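PDB 5BTO: decapping nuclease RAI1 from Scheffersomyces stipitis, which removes NAD caps from the 5' ends of RNAs and, as a metal-dependent decapping nuclease, also hydrolyses methylguanosine-capped and triphosphate RNA ends. Local coordinates for residues I66-G71 with F300-V305; Y183-I188 with L257-I262; K274-T279 with V291-R296. All coordinates share one frame; numbering follows the deposited sequence.

Contact 1 of 3, residues I66-G71 with F300-V305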
# COMPACT_ATOMS: atom_id res chain seq x y z
N ILE A 66 27.66 -38.10 -14.40
CA ILE A 66 26.67 -38.24 -13.34
C ILE A 66 25.27 -37.97 -13.86
O ILE A 66 24.95 -36.85 -14.27
CB ILE A 66 26.97 -37.31 -12.16
CG1 ILE A 66 28.33 -37.66 -11.54
CG2 ILE A 66 25.86 -37.41 -11.13
CD1 ILE A 66 28.75 -36.71 -10.43
N ASP A 67 24.43 -38.99 -13.82
CA ASP A 67 23.09 -38.94 -14.40
C ASP A 67 22.06 -38.71 -13.29
O ASP A 67 21.81 -39.60 -12.47
CB ASP A 67 22.81 -40.26 -15.14
CG ASP A 67 21.47 -40.25 -15.87
OD1 ASP A 67 20.64 -39.36 -15.59
OD2 ASP A 67 21.26 -41.14 -16.72
N LEU A 68 21.48 -37.52 -13.26
CA LEU A 68 20.58 -37.15 -12.17
C LEU A 68 19.16 -37.70 -12.31
O LEU A 68 18.34 -37.51 -11.43
CB LEU A 68 20.54 -35.63 -11.99
CG LEU A 68 21.84 -34.97 -11.53
CD1 LEU A 68 21.67 -33.47 -11.47
CD2 LEU A 68 22.29 -35.52 -10.19
N GLN A 69 18.87 -38.38 -13.42
CA GLN A 69 17.59 -39.08 -13.50
C GLN A 69 17.78 -40.57 -13.25
O GLN A 69 16.82 -41.34 -13.31
CB GLN A 69 16.89 -38.83 -14.84
CG GLN A 69 17.57 -39.47 -16.04
CD GLN A 69 16.68 -39.49 -17.27
OE1 GLN A 69 15.47 -39.71 -17.16
NE2 GLN A 69 17.26 -39.27 -18.44
N ALA A 70 19.01 -40.98 -12.96
CA ALA A 70 19.30 -42.39 -12.72
C ALA A 70 18.70 -42.86 -11.40
O ALA A 70 18.73 -42.15 -10.40
CB ALA A 70 20.80 -42.65 -12.75
N GLY A 71 18.14 -44.07 -11.41
CA GLY A 71 17.51 -44.62 -10.22
C GLY A 71 16.10 -44.09 -10.02
O GLY A 71 15.47 -44.37 -9.00
N PHE A 300 19.70 -34.89 -18.30
CA PHE A 300 19.84 -34.87 -16.84
C PHE A 300 21.27 -35.16 -16.37
O PHE A 300 21.48 -35.48 -15.20
CB PHE A 300 18.83 -35.80 -16.17
CG PHE A 300 17.41 -35.29 -16.21
CD1 PHE A 300 16.96 -34.37 -15.27
CD2 PHE A 300 16.53 -35.75 -17.17
CE1 PHE A 300 15.66 -33.90 -15.30
CE2 PHE A 300 15.22 -35.29 -17.20
CZ PHE A 300 14.79 -34.36 -16.27
N PHE A 301 22.24 -35.05 -17.28
CA PHE A 301 23.64 -35.13 -16.88
C PHE A 301 24.05 -33.87 -16.14
O PHE A 301 23.75 -32.76 -16.57
CB PHE A 301 24.56 -35.35 -18.09
CG PHE A 301 24.48 -36.73 -18.67
CD1 PHE A 301 25.00 -37.81 -17.97
CD2 PHE A 301 23.91 -36.94 -19.91
CE1 PHE A 301 24.93 -39.09 -18.50
CE2 PHE A 301 23.83 -38.21 -20.44
CZ PHE A 301 24.35 -39.29 -19.74
N LEU A 302 24.72 -34.05 -15.01
CA LEU A 302 25.27 -32.93 -14.25
C LEU A 302 26.49 -32.38 -14.98
O LEU A 302 27.49 -33.08 -15.15
CB LEU A 302 25.67 -33.39 -12.86
CG LEU A 302 26.26 -32.34 -11.93
CD1 LEU A 302 25.23 -31.26 -11.61
CD2 LEU A 302 26.73 -33.01 -10.65
N ARG A 303 26.40 -31.13 -15.43
CA ARG A 303 27.46 -30.53 -16.24
C ARG A 303 28.30 -29.52 -15.47
O ARG A 303 29.49 -29.35 -15.75
CB ARG A 303 26.86 -29.86 -17.48
CG ARG A 303 26.14 -30.81 -18.40
CD ARG A 303 27.13 -31.76 -19.08
NE ARG A 303 26.48 -32.67 -20.01
CZ ARG A 303 27.11 -33.63 -20.68
NH1 ARG A 303 28.42 -33.81 -20.51
NH2 ARG A 303 26.44 -34.41 -21.51
N ASP A 304 27.69 -28.83 -14.52
CA ASP A 304 28.42 -27.83 -13.76
C ASP A 304 27.87 -27.70 -12.36
O ASP A 304 26.70 -27.99 -12.12
CB ASP A 304 28.40 -26.47 -14.47
CG ASP A 304 29.37 -26.41 -15.64
OD1 ASP A 304 30.54 -26.85 -15.47
OD2 ASP A 304 28.98 -25.95 -16.72
N VAL A 305 28.73 -27.29 -11.43
CA VAL A 305 28.32 -27.01 -10.06
C VAL A 305 28.88 -25.66 -9.68
O VAL A 305 30.06 -25.38 -9.92
CB VAL A 305 28.90 -28.07 -9.10
CG1 VAL A 305 28.63 -27.69 -7.66
CG2 VAL A 305 28.33 -29.46 -9.42
O HOH W 1 28.56 -35.40 -14.03

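Contact 2 of 3, residues Y183-I188 with L257-I262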
# COMPACT_ATOMS: atom_id res chain seq x y z
N TYR A 183 16.31 -34.21 -5.65
CA TYR A 183 16.58 -35.17 -4.59
C TYR A 183 17.77 -36.06 -4.93
O TYR A 183 18.56 -36.42 -4.05
CB TYR A 183 15.34 -36.03 -4.29
CG TYR A 183 14.15 -35.23 -3.81
CD1 TYR A 183 14.09 -34.76 -2.50
CD2 TYR A 183 13.09 -34.94 -4.65
CE1 TYR A 183 13.01 -34.02 -2.05
CE2 TYR A 183 12.00 -34.20 -4.21
CZ TYR A 183 11.97 -33.74 -2.91
OH TYR A 183 10.89 -33.01 -2.46
N LYS A 184 17.91 -36.42 -6.21
CA LYS A 184 19.04 -37.24 -6.64
C LYS A 184 20.35 -36.48 -6.44
O LYS A 184 21.34 -37.04 -5.97
CB LYS A 184 18.89 -37.64 -8.11
CG LYS A 184 20.06 -38.44 -8.69
CD LYS A 184 20.18 -39.83 -8.05
CE LYS A 184 21.20 -40.69 -8.79
NZ LYS A 184 21.18 -42.11 -8.35
N PHE A 185 20.34 -35.19 -6.78
CA PHE A 185 21.52 -34.37 -6.60
C PHE A 185 21.92 -34.36 -5.13
O PHE A 185 23.10 -34.51 -4.81
CB PHE A 185 21.27 -32.94 -7.10
CG PHE A 185 22.46 -32.04 -6.96
CD1 PHE A 185 23.66 -32.34 -7.59
CD2 PHE A 185 22.37 -30.88 -6.20
CE1 PHE A 185 24.76 -31.50 -7.46
CE2 PHE A 185 23.46 -30.03 -6.07
CZ PHE A 185 24.66 -30.35 -6.70
N GLU A 186 20.96 -34.19 -4.24
CA GLU A 186 21.28 -34.19 -2.81
C GLU A 186 21.94 -35.50 -2.43
O GLU A 186 22.93 -35.52 -1.70
CB GLU A 186 20.03 -33.96 -1.97
CG GLU A 186 19.39 -32.60 -2.16
CD GLU A 186 18.29 -32.34 -1.16
OE1 GLU A 186 17.10 -32.45 -1.53
OE2 GLU A 186 18.62 -32.03 0.00
N ALA A 187 21.39 -36.60 -2.93
CA ALA A 187 21.87 -37.93 -2.60
C ALA A 187 23.32 -38.15 -3.04
O ALA A 187 24.13 -38.69 -2.28
CB ALA A 187 20.96 -38.99 -3.19
N ILE A 188 23.64 -37.75 -4.27
CA ILE A 188 24.97 -38.00 -4.80
C ILE A 188 25.99 -36.96 -4.34
O ILE A 188 27.20 -37.17 -4.47
CB ILE A 188 24.97 -38.13 -6.35
CG1 ILE A 188 24.60 -36.80 -7.03
CG2 ILE A 188 24.00 -39.22 -6.79
CD1 ILE A 188 25.79 -35.91 -7.33
N LEU A 257 21.24 -27.01 -1.17
CA LEU A 257 21.58 -27.69 -2.43
C LEU A 257 20.41 -27.61 -3.40
O LEU A 257 19.31 -28.04 -3.08
CB LEU A 257 21.91 -29.16 -2.17
CG LEU A 257 23.04 -29.40 -1.18
CD1 LEU A 257 23.21 -30.89 -0.91
CD2 LEU A 257 24.33 -28.80 -1.73
N LYS A 258 20.65 -27.08 -4.60
CA LYS A 258 19.59 -26.91 -5.59
C LYS A 258 20.07 -27.35 -6.96
O LYS A 258 21.28 -27.47 -7.19
CB LYS A 258 19.19 -25.43 -5.68
CG LYS A 258 18.78 -24.79 -4.38
CD LYS A 258 17.41 -25.25 -3.94
CE LYS A 258 16.85 -24.29 -2.89
NZ LYS A 258 15.69 -24.87 -2.14
N THR A 259 19.13 -27.56 -7.88
CA THR A 259 19.46 -27.88 -9.26
C THR A 259 18.65 -27.04 -10.23
O THR A 259 17.57 -26.54 -9.89
CB THR A 259 19.16 -29.35 -9.59
OG1 THR A 259 17.75 -29.57 -9.56
CG2 THR A 259 19.86 -30.28 -8.61
N THR A 260 19.16 -26.90 -11.45
CA THR A 260 18.44 -26.19 -12.49
C THR A 260 19.06 -26.59 -13.83
O THR A 260 20.12 -27.21 -13.87
CB THR A 260 18.53 -24.66 -12.28
OG1 THR A 260 17.55 -23.99 -13.09
CG2 THR A 260 19.92 -24.15 -12.60
N ARG A 261 18.38 -26.26 -14.93
CA ARG A 261 18.90 -26.58 -16.25
C ARG A 261 20.09 -25.68 -16.58
O ARG A 261 20.14 -24.53 -16.16
CB ARG A 261 17.80 -26.44 -17.30
CG ARG A 261 18.22 -26.80 -18.72
CD ARG A 261 17.03 -26.89 -19.65
NE ARG A 261 17.46 -27.19 -21.02
CZ ARG A 261 16.62 -27.47 -22.01
NH1 ARG A 261 15.31 -27.51 -21.79
NH2 ARG A 261 17.09 -27.73 -23.23
N ILE A 262 21.05 -26.22 -17.33
CA ILE A 262 22.17 -25.41 -17.83
C ILE A 262 21.67 -24.16 -18.54
O ILE A 262 20.58 -24.16 -19.12
CB ILE A 262 23.08 -26.21 -18.79
CG1 ILE A 262 22.27 -26.85 -19.91
CG2 ILE A 262 23.86 -27.27 -18.03
CD1 ILE A 262 23.14 -27.63 -20.91

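Contact 3 of 3, residues K274-T279 with V291-R296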
# COMPACT_ATOMS: atom_id res chain seq x y z
N LYS A 274 14.57 -16.42 -11.46
CA LYS A 274 13.40 -16.59 -10.59
C LYS A 274 13.72 -17.56 -9.46
O LYS A 274 13.35 -17.33 -8.31
CB LYS A 274 12.19 -17.10 -11.38
CG LYS A 274 11.66 -16.14 -12.41
CD LYS A 274 10.48 -16.75 -13.17
CE LYS A 274 9.47 -17.37 -12.22
NZ LYS A 274 9.02 -16.42 -11.17
N LYS A 275 14.40 -18.65 -9.80
CA LYS A 275 14.73 -19.68 -8.82
C LYS A 275 15.78 -19.16 -7.85
O LYS A 275 15.70 -19.40 -6.64
CB LYS A 275 15.25 -20.95 -9.51
CG LYS A 275 14.22 -21.68 -10.37
CD LYS A 275 14.85 -22.91 -11.04
CE LYS A 275 13.90 -23.55 -12.04
NZ LYS A 275 14.53 -24.74 -12.68
N LEU A 276 16.77 -18.47 -8.38
CA LEU A 276 17.87 -17.96 -7.58
C LEU A 276 17.36 -16.93 -6.56
O LEU A 276 17.81 -16.91 -5.41
CB LEU A 276 18.96 -17.35 -8.47
CG LEU A 276 20.27 -16.91 -7.80
CD1 LEU A 276 20.99 -18.10 -7.17
CD2 LEU A 276 21.18 -16.22 -8.81
N PHE A 277 16.41 -16.09 -6.98
CA PHE A 277 15.79 -15.15 -6.06
C PHE A 277 15.05 -15.88 -4.93
O PHE A 277 15.19 -15.52 -3.76
CB PHE A 277 14.82 -14.23 -6.81
CG PHE A 277 13.98 -13.35 -5.90
CD1 PHE A 277 14.57 -12.44 -5.06
CD2 PHE A 277 12.60 -13.43 -5.94
CE1 PHE A 277 13.80 -11.62 -4.23
CE2 PHE A 277 11.81 -12.63 -5.12
CZ PHE A 277 12.42 -11.72 -4.26
N LYS A 278 14.27 -16.89 -5.28
CA LYS A 278 13.59 -17.68 -4.24
C LYS A 278 14.58 -18.36 -3.30
O LYS A 278 14.37 -18.41 -2.09
CB LYS A 278 12.62 -18.70 -4.85
CG LYS A 278 11.31 -18.06 -5.33
CD LYS A 278 10.29 -19.12 -5.77
CE LYS A 278 9.02 -18.49 -6.36
NZ LYS A 278 9.16 -18.16 -7.82
N THR A 279 15.67 -18.88 -3.85
CA THR A 279 16.70 -19.48 -3.02
C THR A 279 17.34 -18.44 -2.09
O THR A 279 17.57 -18.72 -0.91
CB THR A 279 17.78 -20.16 -3.88
OG1 THR A 279 17.20 -21.26 -4.58
CG2 THR A 279 18.95 -20.68 -2.99
N VAL A 291 25.06 -21.69 -0.76
CA VAL A 291 24.17 -22.45 -1.62
C VAL A 291 24.98 -23.06 -2.75
O VAL A 291 25.79 -22.38 -3.38
CB VAL A 291 23.13 -21.53 -2.30
CG1 VAL A 291 22.21 -22.37 -3.17
CG2 VAL A 291 22.36 -20.73 -1.28
N VAL A 292 24.73 -24.33 -3.05
CA VAL A 292 25.32 -24.93 -4.25
C VAL A 292 24.24 -25.24 -5.28
O VAL A 292 23.26 -25.91 -4.96
CB VAL A 292 26.12 -26.22 -3.94
CG1 VAL A 292 26.39 -27.00 -5.23
CG2 VAL A 292 27.42 -25.89 -3.24
N TYR A 293 24.42 -24.75 -6.50
CA TYR A 293 23.55 -25.14 -7.61
C TYR A 293 24.24 -26.15 -8.51
O TYR A 293 25.38 -25.94 -8.94
CB TYR A 293 23.13 -23.93 -8.45
CG TYR A 293 21.77 -23.40 -8.09
CD1 TYR A 293 20.61 -23.94 -8.66
CD2 TYR A 293 21.64 -22.37 -7.17
CE1 TYR A 293 19.36 -23.45 -8.31
CE2 TYR A 293 20.40 -21.88 -6.82
CZ TYR A 293 19.27 -22.43 -7.39
OH TYR A 293 18.03 -21.93 -7.04
N GLY A 294 23.55 -27.24 -8.80
CA GLY A 294 23.99 -28.17 -9.83
C GLY A 294 23.23 -27.89 -11.12
O GLY A 294 22.01 -27.73 -11.10
N PHE A 295 23.96 -27.79 -12.22
CA PHE A 295 23.38 -27.46 -13.52
C PHE A 295 23.36 -28.70 -14.41
O PHE A 295 24.40 -29.33 -14.61
CB PHE A 295 24.19 -26.34 -14.19
CG PHE A 295 24.14 -25.03 -13.45
CD1 PHE A 295 25.03 -24.76 -12.41
CD2 PHE A 295 23.20 -24.06 -13.78
CE1 PHE A 295 24.98 -23.55 -11.72
CE2 PHE A 295 23.14 -22.85 -13.10
CZ PHE A 295 24.04 -22.59 -12.07
N ARG A 296 22.19 -29.04 -14.93
CA ARG A 296 22.06 -30.30 -15.68
C ARG A 296 21.49 -30.07 -17.07
O ARG A 296 20.79 -29.10 -17.30
CB ARG A 296 21.19 -31.29 -14.89
CG ARG A 296 19.86 -30.72 -14.42
CD ARG A 296 18.71 -31.34 -15.18
NE ARG A 296 17.49 -30.55 -15.08
CZ ARG A 296 16.68 -30.29 -16.11
NH1 ARG A 296 16.97 -30.76 -17.31
NH2 ARG A 296 15.59 -29.56 -15.93

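Contact 1 of 3, residues I66-G71 with F300-V305
Asp67 and Phe301 form a single antiparallel bridge that brings a loop up to the start of strand 302-309, an outermost strand of a four-stranded sheet. They are a non-hydrogen-bonded pair, so the bonds come from their neighbours. Leu302 N meets Ile66 O at 2.9 Å, with an N-H...O angle of 170°. Leu68 N gives the second bond, to Phe300 O at 2.8 Å, and is tilted from the carbonyl plane. Ile66 O also receives a CA-H...O contact from Phe301 CA at 3.4 Å. One water extends the pairing: it accepts from Ile66 N and donates to Leu302 O.

Beyond the bridge the loop turns sharply. Asp67 to Ala70 is a type I turn, closed at its start by an Asx turn. Asp67 holds CG anti to the backbone N (chi1 -175°), which places OD1 3.0 Å from Gln69 N. The bond reaches OD1 on the anti side and out of the carboxylate plane. The same Asp67 offers CB to Phe301 CE1 at 4.1 Å.

Gln69 runs across Phe300 at about a right angle. Its CD comes to 3.7 Å from Phe300 CD2, with the amide plane inclined 52° to the ring. On another side of the bridge, Leu68 CD1 and Leu302 CD1 meet at 4.2 Å.

Helix 169-188 lies under this corner. The Phe300 ring meets the ring of His174 and rests on Arg177, Cys178 and Ser181, while Leu68 touches Lys184. Leu68 also reaches Arg296 on strand 290-296, and the backbones of Arg303 and Asp304 both pair with Phe295 there, in a classic beta bulge.

Contact 2 of 3, residues Y183-I188 with L257-I262
Phe185 and Glu186 of helix 169-188 pack against strand 254-261, which carries the (D/E)XK part of the PD-(D/E)XK nuclease motif as Glu256, Leu257 and Lys258. The short axes approach to 8.0 Å at an angle of 130°.

The contact is mainly apolar. The Phe185 ring is swung out from the helix by an anti first torsion (chi1 -180°), which takes it across to the strand. Thr259 slides past it in the opposite direction. Its methyl CG2 sits close, 3.4 Å from Phe185 CB, and also touches CG and CD2. Further out, Phe185 CE2 comes to 4.3 Å from Leu257 CB. With an alanine in place of Phe185, the Thr259 methyl and Leu257 CB would probably lose their ring partner, leaving a gap between helix and strand.

One polar atom also borders the ring: Lys258 O lies 3.5 Å from Phe185 CE2, obliquely to the ring. This carbonyl bonds to Gly294 in the adjacent strand.

The metal and substrate site forms the third group. Glu186 and Leu257 both bind the divalent metal, as do Asp237 and Glu256. Lys258 binds substrate; it points away from the helix, and its NZ makes a salt bridge to Glu256 OE2 and a hydrogen bond to Gln282 OE1. The two metal-binding residues of this contact touch through their aliphatic parts, Glu186 CG lying 4.3 Å from Leu257 CB.

Contact 3 of 3, residues K274-T279 with V291-R296
Helix 274-279 lies over strand 291-296 with their short axes 11.2 Å apart at the closest approach and their directions 156° apart, close to antiparallel. The two belong to a beta-alpha-beta unit, in which helix 266-286 links the neighbouring parallel strands 254-261 and 290-296.

Tyr293 carries most of the contact from the strand side. A chi1 of -98°, off a staggered value, carries the ring to the helix, where its OH meets Thr279 OG1 at 2.7 Å in a hydrogen bond; either hydroxyl could be the donor. The two side chains come from opposite directions. Thr279 OG1 also lies 3.2 Å from Lys275 O, the carbonyl one helical turn earlier, which already accepts from Thr279 N at 2.8 Å. The buried hydroxyl pair thus sits beside the helix backbone.

Thr279 uses both its branches. With OG1 beside the backbone N (chi1 -65°), CG2 is directed at the start of the strand segment. It meets Val291 CG1 tip to tip at 3.7 Å.

Leu276 joins from another side. Its CD1 approaches Tyr293 CE2 to 3.8 Å, obliquely to the ring. Lys275 contributes its CB, 3.8 Å from Tyr293 OH. The rest of its chain is extended and carries NZ away to a hydrogen bond with Thr260 OG1.

Phe272, earlier on the helix, meets the rings of both Tyr293 and Phe295 edge-to-face. Tyr293 and Thr279 also touch Lys258 of strand 254-261. On its other edge strand 290-296 pairs with strand 302-309, through Val291 with Tyr308 and Tyr293 with Glu306. Val292, in the same strand, touches Phe185 of helix 169-188.

How the contacts relate
The three contacts gather round one four-stranded sheet. Contact 2 brings helix 169-188 to strand 254-261; contact 3 brings helix 266-286 to the next strand, 290-296. These strands pair directly, Lys258 N lying 2.9 Å from Val292 O. Contact 1 adds strand 302-309, on the far side of 290-296 from 254-261, with Arg303 N 2.8 Å from Phe295 O. Its loop also packs on the helix of contact 2: Leu68 CD2 is 3.8 Å from Phe185 CA. Contact 2 holds metal ligands Glu186 and Leu257. Contact 3 backs the site through Tyr293, whose CE1 is 3.3 Å from Lys258 CB. Contact 1 is more peripheral, the side chain of Leu68 being about 9 Å from that of Glu186.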